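Local coordinates for hypothetical protein SMU.776 (Streptococcus mutans, PDB 2B78) that probably transfers methyl groups from S-adenosyl-L-methionine, possibly to RNA, at residues A[214-219]-A[233-238]; A[181-186]-A[227-232]; A[246-251]-A[267-272]; A[287-292]-A[319-324]. All blocks are in the same frame, centred on the assembly; numbering follows the deposited sequence.

Contact 1: A[214-219]-A[233-238]; sequences KTVLNL and GGAMAT
Thr215 and Met236 run side by side and point the same way where two parallel strands begin to pair, the methyl CG2 of Thr215 lying 4.1 Å from SD of Met236. With CG anti to the backbone N (chi1 -177°), Met236 sets off toward 214-219, its CB 3.4 Å from Lys214 O, before the bend at chi3 leads its end away. Thr215 pairs with Ala237, and their side chains share one face of the sheet. Val216 and Thr238 form the next pair and turn to the other face: there CB of Val216 meets the methyl CG2 of Thr238 at 4.1 Å, while OG1 of Thr238 is bonded to His265. CG2 of Val216 lies 4.4 Å from CB of Ala235. These are strands 215-219 and 237-242 of a beta-alpha-beta unit in the Rossmann-like methyltransferase fold, linked by helix 225-232, whose end is a Schellman motif with Gly234 as the positive-phi residue. Two backbone bonds join the segments, and Thr239 continues the pairing with Val216 and Asn218. Met236 N gives to Lys214 O at 2.7 Å, and Val216 N gives to Ala237 O at 2.8 Å. A CA-H...O contact joins CA of Thr238 to Val216 O at 3.2 Å.

Contact 2: A[181-186]-A[227-232]; sequences ISYNVF and SVAAAM
Tyr183 reaches from strand 181-185 to Val228 and Ala229 of helix 225-232, a strand-on-helix contact in which the two-stranded antiparallel hairpin 174-185 packs against a helix of the Rossmann-like methyltransferase domain. Strand and helix run nearly antiparallel, at 160°, with their axes 10.0 Å apart. From CB, the tyrosine has its ring anti to the carbonyl carbon (chi1 -68°), which swings the far end nearer to the helix than the CB itself. CG makes no close approach; CD1 is the first ring atom to meet the helix, at 4.0 Å from CG1 of Val228. CE1 follows at a tight 3.3 Å from the same methyl, which approaches the ring obliquely. At the tip, OH lies 3.9 Å from CB of Ala229. The ring also packs edge-to-face with His254, and Ile207 of helix 200-210 touches Tyr183, Ile181 and Ala229, so this helix borders the same buried patch. One turn further along helix 225-232, Met232 bends at chi2 and chi3 and slides past Ile181 in the opposite direction. Here CD1 of Ile181 rests 4.1 Å from CG of Met232, and 4.3 Å from CA of Ala229.

Contact 3: A[246-251]-A[267-272]; sequences RSRALS and LVVMDV
Arg248 lays its guanidinium group across Val269, and the two side chains cross at about a right angle. The methyl CG2 of Val269 sits over the centre of one face of the flat group, 3.3 Å from CZ of Arg248, while CB of the valine comes within 3.7 Å of NH2. Arg248 leaves its helix with CG anti to the carbonyl carbon (chi1 -61°) and stays extended from CG to NE; the turn at chi4, 78°, then stands the guanidinium across the line of the chain, broadside to the valine methyl. On Val269 it is the branch CG2, anti to the carbonyl carbon, that does the touching, and it also lies 4.0 Å from OG of Ser247. Two residues earlier on the strand, CD1 of Leu267 lies against both Arg248 O, at 3.5 Å, and CB of Ser251, at 3.6 Å. Ser251 turns its hydroxyl back along the helix to Ser247 O, so unusually close that the exact geometry is doubtful; its own backbone N also bonds to that oxygen. Ser247 OG is bonded to Ala244 O, and a water donates to both this hydroxyl and Val268 O, bridging helix and strand. The near-antiparallel course of helix and strand, 158°, is that of a beta-alpha-beta crossover, here strand 237-242, helix 247-257 and strand 265-269 of the Rossmann-like fold; Arg246, Asp271 and Val272, at the ends nearest the cofactor pocket, belong with Asp242 to the S-adenosyl-L-homocysteine site seen for this protein.

Contact 4: A[287-292]-A[319-324]; sequences DIIIID and EILSEN
Ile289 and Leu321 carry the apolar half of a mixed contact, polar at Asp287, between strand 286-291, in the central sheet of the methyltransferase domain, and the short 321-322 strand that follows helix 306-319. CD1 of Leu321 lies 3.5 Å from CG1 of Ile289 and 3.6 Å from CD1 of the same residue, and the two side chains meet at a slant. The branch gets there because Leu321 carries CG anti to the backbone N (chi1 -172°), which brings its end nearer to the strand than its CB bond would suggest. Ile320 meets Ile289 at about a right angle, with its CG1 3.9 Å from CD1 of Ile289; CD1 of Ile289 thus has both Leu321 and Ile320 as neighbours. At Asp287 the contact turns polar. The carboxylate oxygen OD1 of Asp287 is 3.0 Å from Ser322 OG, a possible hydrogen bond, and 3.3 Å from CB of that serine. The other oxygen, OD2, accepts from the backbone N of Thr215. A water donates to Asp287 O at 2.9 Å and, weakly, to Asn324 O. Around this corner, strand 286-291 pairs with 215-219 and 325-331, Ile320 packs on Phe276 and Ala279 of helix 272-281, and Leu321 touches Ile327.

Overall arrangement
Contacts 1, 3 and 4 reach the same seven-stranded sheet, in which 265-269, 237-242, 215-219 and 286-291 lie side by side and parallel. Contact 1 lies among the others: its centre is about 10 Å from that of contact 4, 13 Å from contact 2 and 16 Å from contact 3, and it touches all three. Contact 2 interlocks with it along the chain, since helix 225-232 falls between the strands of contact 1; contacts 3 and 4 follow in series. Contacts 2 and 4, about 21 Å apart between centres, do not touch. Together the four tie part of the Rossmann-like core together and join the hairpin to it, with residues of the S-adenosyl-L-homocysteine site in contact 3.

Contact 1: A[214-219]-A[233-238]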
loop_
_atom_site.group_PDB
_atom_site.type_symbol
_atom_site.label_atom_id
_atom_site.label_comp_id
_atom_site.label_asym_id
_atom_site.label_seq_id
_atom_site.Cartn_x
_atom_site.Cartn_y
_atom_site.Cartn_z
ATOM N N LYS A 214 -4.624 25.530 8.706
ATOM C CA LYS A 214 -3.173 25.417 8.641
ATOM C C LYS A 214 -2.687 25.351 7.197
ATOM O O LYS A 214 -3.450 24.981 6.301
ATOM C CB LYS A 214 -2.723 24.149 9.367
ATOM C CG LYS A 214 -3.219 24.018 10.805
ATOM C CD LYS A 214 -2.747 25.168 11.683
ATOM C CE LYS A 214 -3.180 24.966 13.138
ATOM N NZ LYS A 214 -2.831 26.141 13.986
ATOM N N THR A 215 -1.419 25.693 6.973
ATOM C CA THR A 215 -0.841 25.618 5.626
ATOM C C THR A 215 -0.162 24.252 5.534
ATOM O O THR A 215 0.462 23.791 6.496
ATOM C CB THR A 215 0.203 26.746 5.361
ATOM O OG1 THR A 215 1.287 26.640 6.289
ATOM C CG2 THR A 215 -0.449 28.121 5.494
ATOM N N VAL A 216 -0.294 23.590 4.387
ATOM C CA VAL A 216 0.277 22.261 4.234
ATOM C C VAL A 216 1.186 22.086 3.034
ATOM O O VAL A 216 0.904 22.603 1.958
ATOM C CB VAL A 216 -0.845 21.211 4.115
ATOM C CG1 VAL A 216 -0.257 19.822 3.951
ATOM C CG2 VAL A 216 -1.756 21.287 5.324
ATOM N N LEU A 217 2.282 21.362 3.242
ATOM C CA LEU A 217 3.213 21.033 2.172
ATOM C C LEU A 217 3.192 19.511 2.051
ATOM O O LEU A 217 3.485 18.786 3.005
ATOM C CB LEU A 217 4.631 21.507 2.489
ATOM C CG LEU A 217 5.681 21.045 1.473
ATOM C CD1 LEU A 217 5.474 21.751 0.139
ATOM C CD2 LEU A 217 7.063 21.348 2.020
ATOM N N ASN A 218 2.837 19.025 0.870
ATOM C CA ASN A 218 2.751 17.594 0.626
ATOM C C ASN A 218 3.869 17.181 -0.334
ATOM O O ASN A 218 3.806 17.463 -1.523
ATOM C CB ASN A 218 1.365 17.304 0.044
ATOM C CG ASN A 218 1.116 15.835 -0.200
ATOM O OD1 ASN A 218 1.789 14.968 0.354
ATOM N ND2 ASN A 218 0.118 15.546 -1.027
ATOM N N LEU A 219 4.896 16.521 0.188
ATOM C CA LEU A 219 6.039 16.097 -0.630
ATOM C C LEU A 219 5.841 14.701 -1.227
ATOM O O LEU A 219 5.351 13.784 -0.545
ATOM C CB LEU A 219 7.318 16.147 0.217
ATOM C CG LEU A 219 7.619 17.522 0.828
ATOM C CD1 LEU A 219 8.860 17.434 1.698
ATOM C CD2 LEU A 219 7.813 18.560 -0.272
ATOM N N GLY A 233 -10.884 19.373 4.635
ATOM C CA GLY A 233 -10.888 19.469 6.085
ATOM C C GLY A 233 -10.565 20.882 6.526
ATOM O O GLY A 233 -10.166 21.113 7.666
ATOM N N GLY A 234 -10.693 21.830 5.601
ATOM C CA GLY A 234 -10.469 23.227 5.935
ATOM C C GLY A 234 -9.059 23.777 6.001
ATOM O O GLY A 234 -8.834 24.793 6.662
ATOM N N ALA A 235 -8.104 23.130 5.341
ATOM C CA ALA A 235 -6.734 23.632 5.370
ATOM C C ALA A 235 -6.702 25.041 4.784
ATOM O O ALA A 235 -7.454 25.370 3.850
ATOM C CB ALA A 235 -5.804 22.698 4.583
ATOM N N MET A 236 -5.844 25.886 5.342
ATOM C CA MET A 236 -5.743 27.252 4.852
ATOM C C MET A 236 -5.200 27.270 3.429
ATOM O O MET A 236 -5.659 28.047 2.587
ATOM C CB MET A 236 -4.826 28.076 5.750
ATOM C CG MET A 236 -4.735 29.533 5.317
ATOM S SD MET A 236 -3.613 30.508 6.342
ATOM C CE MET A 236 -4.584 30.651 7.871
ATOM N N ALA A 237 -4.212 26.423 3.169
ATOM C CA ALA A 237 -3.599 26.357 1.850
ATOM C C ALA A 237 -2.784 25.074 1.732
ATOM O O ALA A 237 -2.413 24.481 2.733
ATOM C CB ALA A 237 -2.691 27.570 1.650
ATOM N N THR A 238 -2.510 24.627 0.513
ATOM C CA THR A 238 -1.689 23.434 0.365
ATOM C C THR A 238 -0.804 23.568 -0.852
ATOM O O THR A 238 -1.184 24.173 -1.864
ATOM C CB THR A 238 -2.521 22.139 0.205
ATOM O OG1 THR A 238 -3.067 22.079 -1.121
ATOM C CG2 THR A 238 -3.647 22.098 1.217
#

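Contact 2: A[181-186]-A[227-232]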
loop_
_atom_site.group_PDB
_atom_site.type_symbol
_atom_site.label_atom_id
_atom_site.label_comp_id
_atom_site.label_asym_id
_atom_site.label_seq_id
_atom_site.Cartn_x
_atom_site.Cartn_y
_atom_site.Cartn_z
ATOM N N ILE A 181 -15.679 11.533 0.191
ATOM C CA ILE A 181 -15.238 12.539 -0.777
ATOM C C ILE A 181 -14.760 11.818 -2.040
ATOM O O ILE A 181 -14.449 10.615 -2.008
ATOM C CB ILE A 181 -14.143 13.482 -0.206
ATOM C CG1 ILE A 181 -12.815 12.757 -0.061
ATOM C CG2 ILE A 181 -14.596 14.035 1.160
ATOM C CD1 ILE A 181 -11.645 13.720 0.135
ATOM N N SER A 182 -14.725 12.535 -3.160
ATOM C CA SER A 182 -14.347 11.931 -4.439
ATOM C C SER A 182 -12.873 11.976 -4.787
ATOM O O SER A 182 -12.168 12.920 -4.433
ATOM C CB SER A 182 -15.135 12.593 -5.579
ATOM O OG SER A 182 -16.532 12.439 -5.392
ATOM N N TYR A 183 -12.428 10.945 -5.506
ATOM C CA TYR A 183 -11.052 10.823 -5.964
ATOM C C TYR A 183 -11.083 10.252 -7.383
ATOM O O TYR A 183 -11.860 9.342 -7.675
ATOM C CB TYR A 183 -10.264 9.863 -5.071
ATOM C CG TYR A 183 -10.021 10.372 -3.671
ATOM C CD1 TYR A 183 -9.004 11.284 -3.410
ATOM C CD2 TYR A 183 -10.818 9.949 -2.615
ATOM C CE1 TYR A 183 -8.779 11.771 -2.116
ATOM C CE2 TYR A 183 -10.606 10.428 -1.320
ATOM C CZ TYR A 183 -9.582 11.339 -1.084
ATOM O OH TYR A 183 -9.362 11.799 0.194
ATOM N N ASN A 184 -10.230 10.791 -8.243
ATOM C CA ASN A 184 -10.119 10.368 -9.635
ATOM C C ASN A 184 -9.103 9.226 -9.753
ATOM O O ASN A 184 -7.950 9.357 -9.335
ATOM C CB ASN A 184 -9.695 11.567 -10.502
ATOM C CG ASN A 184 -9.424 11.188 -11.952
ATOM O OD1 ASN A 184 -8.299 10.840 -12.323
ATOM N ND2 ASN A 184 -10.456 11.250 -12.782
ATOM N N VAL A 185 -9.544 8.103 -10.314
ATOM C CA VAL A 185 -8.678 6.942 -10.479
ATOM C C VAL A 185 -8.695 6.406 -11.906
ATOM O O VAL A 185 -9.535 6.793 -12.732
ATOM C CB VAL A 185 -9.074 5.790 -9.507
ATOM C CG1 VAL A 185 -9.022 6.283 -8.057
ATOM C CG2 VAL A 185 -10.461 5.266 -9.839
ATOM N N PHE A 186 -7.759 5.506 -12.181
ATOM C CA PHE A 186 -7.620 4.891 -13.495
ATOM C C PHE A 186 -7.111 3.470 -13.267
ATOM O O PHE A 186 -6.224 3.258 -12.440
ATOM C CB PHE A 186 -6.660 5.726 -14.366
ATOM C CG PHE A 186 -5.437 6.246 -13.637
ATOM C CD1 PHE A 186 -4.247 5.513 -13.620
ATOM C CD2 PHE A 186 -5.472 7.475 -12.990
ATOM C CE1 PHE A 186 -3.108 6.007 -12.967
ATOM C CE2 PHE A 186 -4.342 7.980 -12.333
ATOM C CZ PHE A 186 -3.159 7.246 -12.322
ATOM N N SER A 227 -3.492 16.276 -0.236
ATOM C CA SER A 227 -3.780 17.695 -0.346
ATOM C C SER A 227 -5.274 17.963 -0.479
ATOM O O SER A 227 -5.811 18.873 0.167
ATOM C CB SER A 227 -3.030 18.280 -1.541
ATOM O OG SER A 227 -1.638 18.108 -1.362
ATOM N N VAL A 228 -5.951 17.168 -1.306
ATOM C CA VAL A 228 -7.387 17.331 -1.482
ATOM C C VAL A 228 -8.108 17.004 -0.168
ATOM O O VAL A 228 -9.070 17.678 0.203
ATOM C CB VAL A 228 -7.919 16.435 -2.653
ATOM C CG1 VAL A 228 -7.860 14.966 -2.276
ATOM C CG2 VAL A 228 -9.337 16.840 -3.019
ATOM N N ALA A 229 -7.625 15.989 0.544
ATOM C CA ALA A 229 -8.211 15.592 1.829
ATOM C C ALA A 229 -8.096 16.756 2.816
ATOM O O ALA A 229 -9.069 17.148 3.478
ATOM C CB ALA A 229 -7.475 14.357 2.381
ATOM N N ALA A 230 -6.896 17.315 2.910
ATOM C CA ALA A 230 -6.665 18.444 3.801
ATOM C C ALA A 230 -7.547 19.636 3.413
ATOM O O ALA A 230 -8.082 20.330 4.279
ATOM C CB ALA A 230 -5.193 18.833 3.759
ATOM N N ALA A 231 -7.702 19.868 2.112
ATOM C CA ALA A 231 -8.529 20.966 1.624
ATOM C C ALA A 231 -9.983 20.795 2.075
ATOM O O ALA A 231 -10.646 21.769 2.457
ATOM C CB ALA A 231 -8.456 21.030 0.090
ATOM N N MET A 232 -10.477 19.556 2.019
ATOM C CA MET A 232 -11.847 19.251 2.422
ATOM C C MET A 232 -12.013 19.343 3.934
ATOM O O MET A 232 -13.133 19.378 4.447
ATOM C CB MET A 232 -12.246 17.848 1.953
ATOM C CG MET A 232 -12.449 17.725 0.440
ATOM S SD MET A 232 -13.650 18.903 -0.208
ATOM C CE MET A 232 -15.174 18.299 0.563
#

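Contact 3: A[246-251]-A[267-272]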
loop_
_atom_site.group_PDB
_atom_site.type_symbol
_atom_site.label_atom_id
_atom_site.label_comp_id
_atom_site.label_asym_id
_atom_site.label_seq_id
_atom_site.Cartn_x
_atom_site.Cartn_y
_atom_site.Cartn_z
ATOM N N ARG A 246 3.154 14.451 -14.920
ATOM C CA ARG A 246 1.840 13.817 -14.891
ATOM C C ARG A 246 1.012 14.213 -13.678
ATOM O O ARG A 246 -0.220 14.212 -13.732
ATOM C CB ARG A 246 1.990 12.297 -14.877
ATOM C CG ARG A 246 2.560 11.678 -16.126
ATOM C CD ARG A 246 2.534 10.162 -15.973
ATOM N NE ARG A 246 1.198 9.700 -15.599
ATOM C CZ ARG A 246 0.913 8.473 -15.177
ATOM N NH1 ARG A 246 1.877 7.564 -15.068
ATOM N NH2 ARG A 246 -0.338 8.150 -14.865
ATOM N N SER A 247 1.684 14.535 -12.578
ATOM C CA SER A 247 0.992 14.909 -11.346
ATOM C C SER A 247 0.006 16.063 -11.485
ATOM O O SER A 247 -0.994 16.100 -10.763
ATOM C CB SER A 247 2.003 15.256 -10.253
ATOM O OG SER A 247 2.761 16.406 -10.599
ATOM N N ARG A 248 0.267 17.001 -12.396
ATOM C CA ARG A 248 -0.628 18.149 -12.550
ATOM C C ARG A 248 -2.080 17.785 -12.850
ATOM O O ARG A 248 -2.969 18.021 -12.032
ATOM C CB ARG A 248 -0.126 19.094 -13.647
ATOM C CG ARG A 248 1.254 19.703 -13.387
ATOM C CD ARG A 248 1.368 21.088 -14.028
ATOM N NE ARG A 248 2.684 21.706 -13.863
ATOM C CZ ARG A 248 3.759 21.382 -14.575
ATOM N NH1 ARG A 248 3.680 20.436 -15.504
ATOM N NH2 ARG A 248 4.908 22.016 -14.377
ATOM N N ALA A 249 -2.326 17.231 -14.030
ATOM C CA ALA A 249 -3.688 16.878 -14.412
ATOM C C ALA A 249 -4.356 15.903 -13.441
ATOM O O ALA A 249 -5.537 16.061 -13.106
ATOM C CB ALA A 249 -3.694 16.298 -15.824
ATOM N N LEU A 250 -3.603 14.905 -12.985
ATOM C CA LEU A 250 -4.132 13.890 -12.067
ATOM C C LEU A 250 -4.480 14.460 -10.708
ATOM O O LEU A 250 -5.341 13.932 -10.010
ATOM C CB LEU A 250 -3.131 12.749 -11.888
ATOM C CG LEU A 250 -2.748 11.988 -13.159
ATOM C CD1 LEU A 250 -1.833 10.835 -12.800
ATOM C CD2 LEU A 250 -4.007 11.474 -13.841
ATOM N N SER A 251 -3.796 15.527 -10.315
ATOM C CA SER A 251 -4.079 16.149 -9.034
ATOM C C SER A 251 -5.302 17.051 -9.177
ATOM O O SER A 251 -6.174 17.080 -8.310
ATOM C CB SER A 251 -2.863 16.959 -8.563
ATOM O OG SER A 251 -1.753 16.108 -8.352
ATOM N N LEU A 267 0.152 23.395 -7.190
ATOM C CA LEU A 267 0.733 22.130 -7.621
ATOM C C LEU A 267 2.087 22.470 -8.238
ATOM O O LEU A 267 2.168 23.269 -9.183
ATOM C CB LEU A 267 -0.145 21.442 -8.666
ATOM C CG LEU A 267 -1.625 21.172 -8.360
ATOM C CD1 LEU A 267 -2.195 20.397 -9.526
ATOM C CD2 LEU A 267 -1.809 20.396 -7.072
ATOM N N VAL A 268 3.142 21.863 -7.699
ATOM C CA VAL A 268 4.502 22.092 -8.160
ATOM C C VAL A 268 5.118 20.824 -8.738
ATOM O O VAL A 268 4.881 19.728 -8.238
ATOM C CB VAL A 268 5.387 22.570 -6.984
ATOM C CG1 VAL A 268 6.831 22.725 -7.435
ATOM C CG2 VAL A 268 4.847 23.881 -6.424
ATOM N N VAL A 269 5.886 20.964 -9.812
ATOM C CA VAL A 269 6.564 19.809 -10.395
ATOM C C VAL A 269 8.040 20.093 -10.228
ATOM O O VAL A 269 8.610 20.932 -10.938
ATOM C CB VAL A 269 6.262 19.627 -11.899
ATOM C CG1 VAL A 269 6.994 18.390 -12.425
ATOM C CG2 VAL A 269 4.761 19.468 -12.111
ATOM N N MET A 270 8.663 19.403 -9.279
ATOM C CA MET A 270 10.068 19.626 -9.009
ATOM C C MET A 270 10.638 18.509 -8.151
ATOM O O MET A 270 9.899 17.810 -7.448
ATOM C CB MET A 270 10.225 20.957 -8.270
ATOM C CG MET A 270 11.647 21.450 -8.138
ATOM S SD MET A 270 11.753 22.914 -7.082
ATOM C CE MET A 270 10.686 24.024 -7.924
ATOM N N ASP A 271 11.952 18.328 -8.220
ATOM C CA ASP A 271 12.625 17.328 -7.402
ATOM C C ASP A 271 12.415 17.815 -5.959
ATOM O O ASP A 271 12.499 19.017 -5.684
ATOM C CB ASP A 271 14.113 17.304 -7.746
ATOM C CG ASP A 271 14.899 16.391 -6.848
ATOM O OD1 ASP A 271 14.913 15.157 -7.090
ATOM O OD2 ASP A 271 15.493 16.913 -5.891
ATOM N N VAL A 272 12.131 16.898 -5.040
ATOM C CA VAL A 272 11.876 17.290 -3.653
ATOM C C VAL A 272 13.057 17.984 -2.981
ATOM O O VAL A 272 12.866 18.906 -2.191
ATOM C CB VAL A 272 11.406 16.073 -2.813
ATOM C CG1 VAL A 272 11.418 16.416 -1.327
ATOM C CG2 VAL A 272 9.974 15.693 -3.226
HETATM O O HOH W 1 2.411 18.598 -8.901
#

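Contact 4: A[287-292]-A[319-324]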
loop_
_atom_site.group_PDB
_atom_site.type_symbol
_atom_site.label_atom_id
_atom_site.label_comp_id
_atom_site.label_asym_id
_atom_site.label_seq_id
_atom_site.Cartn_x
_atom_site.Cartn_y
_atom_site.Cartn_z
ATOM N N ASP A 287 2.933 24.946 8.150
ATOM C CA ASP A 287 2.498 24.463 9.460
ATOM C C ASP A 287 2.545 22.947 9.561
ATOM O O ASP A 287 2.789 22.384 10.634
ATOM C CB ASP A 287 1.061 24.914 9.749
ATOM C CG ASP A 287 0.925 26.418 9.801
ATOM O OD1 ASP A 287 1.839 27.068 10.344
ATOM O OD2 ASP A 287 -0.096 26.946 9.311
ATOM N N ILE A 288 2.291 22.293 8.433
ATOM C CA ILE A 288 2.257 20.845 8.365
ATOM C C ILE A 288 2.971 20.376 7.104
ATOM O O ILE A 288 2.697 20.877 6.019
ATOM C CB ILE A 288 0.789 20.359 8.318
ATOM C CG1 ILE A 288 0.038 20.868 9.552
ATOM C CG2 ILE A 288 0.731 18.836 8.235
ATOM C CD1 ILE A 288 -1.473 20.607 9.500
ATOM N N ILE A 289 3.886 19.421 7.253
ATOM C CA ILE A 289 4.619 18.874 6.116
ATOM C C ILE A 289 4.379 17.373 6.054
ATOM O O ILE A 289 4.623 16.645 7.019
ATOM C CB ILE A 289 6.141 19.148 6.221
ATOM C CG1 ILE A 289 6.401 20.660 6.190
ATOM C CG2 ILE A 289 6.872 18.491 5.053
ATOM C CD1 ILE A 289 7.859 21.030 6.364
ATOM N N ILE A 290 3.859 16.915 4.921
ATOM C CA ILE A 290 3.592 15.500 4.741
ATOM C C ILE A 290 4.701 14.969 3.858
ATOM O O ILE A 290 5.010 15.560 2.827
ATOM C CB ILE A 290 2.232 15.278 4.060
ATOM C CG1 ILE A 290 1.123 15.869 4.942
ATOM C CG2 ILE A 290 2.023 13.789 3.796
ATOM C CD1 ILE A 290 -0.267 15.838 4.326
ATOM N N ILE A 291 5.312 13.871 4.280
ATOM C CA ILE A 291 6.408 13.263 3.538
ATOM C C ILE A 291 6.013 11.817 3.246
ATOM O O ILE A 291 5.778 11.031 4.168
ATOM C CB ILE A 291 7.699 13.317 4.384
ATOM C CG1 ILE A 291 7.903 14.747 4.899
ATOM C CG2 ILE A 291 8.895 12.853 3.560
ATOM C CD1 ILE A 291 9.070 14.916 5.851
ATOM N N ASP A 292 5.941 11.463 1.966
ATOM C CA ASP A 292 5.533 10.116 1.590
ATOM C C ASP A 292 6.188 9.656 0.287
ATOM O O ASP A 292 5.523 9.521 -0.740
ATOM C CB ASP A 292 4.004 10.087 1.466
ATOM C CG ASP A 292 3.457 8.701 1.197
ATOM O OD1 ASP A 292 3.928 7.737 1.833
ATOM O OD2 ASP A 292 2.538 8.585 0.355
ATOM N N GLU A 319 13.587 22.432 8.553
ATOM C CA GLU A 319 14.120 23.760 8.254
ATOM C C GLU A 319 13.069 24.713 7.693
ATOM O O GLU A 319 13.229 25.932 7.772
ATOM C CB GLU A 319 15.282 23.660 7.261
ATOM C CG GLU A 319 16.489 22.869 7.754
ATOM C CD GLU A 319 17.618 22.887 6.746
ATOM O OE1 GLU A 319 18.130 23.990 6.451
ATOM O OE2 GLU A 319 17.989 21.810 6.241
ATOM N N ILE A 320 12.007 24.164 7.109
ATOM C CA ILE A 320 10.941 24.995 6.560
ATOM C C ILE A 320 9.595 24.732 7.247
ATOM O O ILE A 320 8.538 25.006 6.683
ATOM C CB ILE A 320 10.791 24.797 5.028
ATOM C CG1 ILE A 320 10.516 23.326 4.699
ATOM C CG2 ILE A 320 12.059 25.272 4.316
ATOM C CD1 ILE A 320 10.239 23.061 3.212
ATOM N N LEU A 321 9.637 24.224 8.478
ATOM C CA LEU A 321 8.417 23.941 9.241
ATOM C C LEU A 321 8.149 25.045 10.261
ATOM O O LEU A 321 9.045 25.439 11.011
ATOM C CB LEU A 321 8.556 22.607 9.979
ATOM C CG LEU A 321 7.308 22.071 10.672
ATOM C CD1 LEU A 321 6.356 21.521 9.614
ATOM C CD2 LEU A 321 7.704 20.967 11.653
ATOM N N SER A 322 6.912 25.530 10.305
ATOM C CA SER A 322 6.535 26.594 11.235
ATOM C C SER A 322 6.726 26.194 12.689
ATOM O O SER A 322 6.876 25.013 13.014
ATOM C CB SER A 322 5.069 26.977 11.036
ATOM O OG SER A 322 4.804 27.327 9.693
ATOM N N GLU A 323 6.712 27.189 13.566
ATOM C CA GLU A 323 6.835 26.937 14.995
ATOM C C GLU A 323 5.584 26.138 15.371
ATOM O O GLU A 323 4.506 26.389 14.838
ATOM C CB GLU A 323 6.878 28.271 15.748
ATOM C CG GLU A 323 7.050 28.150 17.246
ATOM C CD GLU A 323 7.231 29.505 17.921
ATOM O OE1 GLU A 323 7.129 29.563 19.166
ATOM O OE2 GLU A 323 7.476 30.507 17.213
ATOM N N ASN A 324 5.738 25.155 16.255
ATOM C CA ASN A 324 4.618 24.318 16.687
ATOM C C ASN A 324 3.977 23.547 15.532
ATOM O O ASN A 324 2.802 23.174 15.599
ATOM C CB ASN A 324 3.547 25.166 17.382
ATOM C CG ASN A 324 4.032 25.759 18.687
ATOM O OD1 ASN A 324 4.624 25.062 19.514
ATOM N ND2 ASN A 324 3.776 27.044 18.887
HETATM O O HOH W 2 0.880 22.931 12.702
#